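Local coordinates for inactive dihydropteroate synthase 2 (Mycobacterium tuberculosis, PDB 2VP8), which seems to lack dihydropteroate synthase activity, appears able to bind the inhibitor dapsone, and probably plays no part in folate metabolism, at residues B[46-51]-B[80-85]. Numbering follows the deposited sequence.
Sequences AIVNRT and DVIDVG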
loop_
_atom_site.group_PDB
_atom_site.type_symbol
_atom_site.label_atom_id
_atom_site.label_comp_id
_atom_site.label_asym_id
_atom_site.label_seq_id
_atom_site.Cartn_x
_atom_site.Cartn_y
_atom_site.Cartn_z
ATOM N N ALA B 46 -6.484 18.115 2.336
ATOM C CA ALA B 46 -6.028 18.286 3.706
ATOM C C ALA B 46 -7.153 18.817 4.587
ATOM O O ALA B 46 -7.704 19.882 4.320
ATOM C CB ALA B 46 -4.866 19.228 3.727
ATOM N N ILE B 47 -7.493 18.065 5.630
ATOM C CA ILE B 47 -8.519 18.471 6.583
ATOM C C ILE B 47 -7.979 19.543 7.531
ATOM O O ILE B 47 -7.031 19.306 8.275
ATOM C CB ILE B 47 -9.026 17.264 7.416
ATOM C CG1 ILE B 47 -9.619 16.187 6.509
ATOM C CG2 ILE B 47 -10.038 17.714 8.473
ATOM C CD1 ILE B 47 -9.919 14.880 7.204
ATOM N N VAL B 48 -8.591 20.721 7.507
ATOM C CA VAL B 48 -8.234 21.782 8.438
ATOM C C VAL B 48 -9.468 22.259 9.198
ATOM O O VAL B 48 -10.440 22.711 8.601
ATOM C CB VAL B 48 -7.535 22.966 7.724
ATOM C CG1 VAL B 48 -7.338 24.135 8.678
ATOM C CG2 VAL B 48 -6.196 22.528 7.176
ATOM N N ASN B 49 -9.410 22.149 10.522
ATOM C CA ASN B 49 -10.476 22.624 11.401
ATOM C C ASN B 49 -10.077 23.873 12.184
ATOM O O ASN B 49 -8.923 24.026 12.578
ATOM C CB ASN B 49 -10.870 21.522 12.385
ATOM C CG ASN B 49 -11.401 20.282 11.689
ATOM O OD1 ASN B 49 -12.303 20.366 10.855
ATOM N ND2 ASN B 49 -10.849 19.121 12.035
ATOM N N ARG B 50 -11.042 24.763 12.399
ATOM C CA ARG B 50 -10.890 25.877 13.340
ATOM C C ARG B 50 -11.009 25.349 14.776
ATOM O O ARG B 50 -11.344 24.179 14.987
ATOM C CB ARG B 50 -11.970 26.938 13.085
ATOM C CG ARG B 50 -11.857 27.700 11.755
ATOM C CD ARG B 50 -10.853 28.857 11.815
ATOM N NE ARG B 50 -11.007 29.663 13.027
ATOM C CZ ARG B 50 -11.825 30.707 13.153
ATOM N NH1 ARG B 50 -12.580 31.107 12.139
ATOM N NH2 ARG B 50 -11.884 31.360 14.307
ATOM N N THR B 51 -10.740 26.206 15.762
ATOM C CA THR B 51 -10.952 25.848 17.177
ATOM C C THR B 51 -11.289 27.057 18.053
ATOM O O THR B 51 -11.776 26.910 19.181
ATOM C CB THR B 51 -9.747 25.056 17.778
ATOM O OG1 THR B 51 -9.977 24.808 19.175
ATOM C CG2 THR B 51 -8.417 25.813 17.586
ATOM N N ASP B 80 -3.470 19.371 -2.276
ATOM C CA ASP B 80 -4.057 19.876 -3.505
ATOM C C ASP B 80 -5.352 20.596 -3.194
ATOM O O ASP B 80 -5.739 21.529 -3.897
ATOM C CB ASP B 80 -4.285 18.731 -4.470
ATOM C CG ASP B 80 -2.997 18.085 -4.892
ATOM O OD1 ASP B 80 -2.222 18.741 -5.636
ATOM O OD2 ASP B 80 -2.750 16.936 -4.466
ATOM N N VAL B 81 -6.008 20.145 -2.126
ATOM C CA VAL B 81 -7.214 20.764 -1.622
ATOM C C VAL B 81 -7.038 20.992 -0.128
ATOM O O VAL B 81 -6.489 20.147 0.565
ATOM C CB VAL B 81 -8.445 19.870 -1.871
ATOM C CG1 VAL B 81 -9.703 20.508 -1.310
ATOM C CG2 VAL B 81 -8.623 19.596 -3.364
ATOM N N ILE B 82 -7.473 22.152 0.352
ATOM C CA ILE B 82 -7.615 22.387 1.774
ATOM C C ILE B 82 -9.100 22.302 2.069
ATOM O O ILE B 82 -9.899 23.079 1.547
ATOM C CB ILE B 82 -7.055 23.773 2.215
ATOM C CG1 ILE B 82 -5.609 23.966 1.741
ATOM C CG2 ILE B 82 -7.150 23.950 3.735
ATOM C CD1 ILE B 82 -4.623 22.986 2.330
ATOM N N ASP B 83 -9.464 21.340 2.901
ATOM C CA ASP B 83 -10.853 21.094 3.244
ATOM C C ASP B 83 -11.144 21.723 4.603
ATOM O O ASP B 83 -10.748 21.189 5.638
ATOM C CB ASP B 83 -11.119 19.586 3.246
ATOM C CG ASP B 83 -12.559 19.247 3.484
ATOM O OD1 ASP B 83 -13.430 19.659 2.684
ATOM O OD2 ASP B 83 -12.822 18.545 4.478
ATOM N N VAL B 84 -11.832 22.865 4.585
ATOM C CA VAL B 84 -12.074 23.659 5.787
ATOM C C VAL B 84 -13.335 23.195 6.513
ATOM O O VAL B 84 -14.409 23.133 5.917
ATOM C CB VAL B 84 -12.182 25.165 5.448
ATOM C CG1 VAL B 84 -12.420 25.976 6.693
ATOM C CG2 VAL B 84 -10.924 25.656 4.758
ATOM N N GLY B 85 -13.191 22.870 7.796
ATOM C CA GLY B 85 -14.317 22.429 8.632
ATOM C C GLY B 85 -14.414 23.165 9.960
ATOM O O GLY B 85 -13.682 24.132 10.204
#
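I82 lays its CG2 methyl across V48, 3.8 Å from CG2 of that valine, and its other branch ends with CD1 4.0 Å from CB of A46. The pair of strands behind this overlap, 46-49 and 81-85, are parallel neighbours in the TIM barrel of the pterin-binding family, joined through helix 65-76 as a beta-alpha-beta unit. They illustrate how a barrel wall divides its residues: A46, V48, I82 and V84 face the surrounding helices, while I47, D83 and N49 lie on the inner face. With CG1 of I82 anti to the carbonyl carbon (chi1 -53°), CG2 is left anti to the backbone N and turned to V48, and the bend about chi2 (-63°) carries CD1 to the alanine. Helix 65-76 closes over A46, V48 and I82 with A70, V71 and A74; helix 98-114 brings F107 onto V48 and V84.

The backbones are knitted in the parallel manner, A46 and V48 each using both N-H and C=O toward the other strand. D83 N gives to A46 O at 2.7 Å, and V48 N to D83 O at 2.9 Å in a nearly straight bond (177°). On the inner face, the buried carboxylate of D83 is held by S121 and N142 at OD1 and by a salt bridge from R287 to OD2. H220, a position probably characteristic of inactive family members, lies nearby. At the C-terminal ends, OD1 of N49 rests against the backbone of glycine G85, 3.6 Å from its CA.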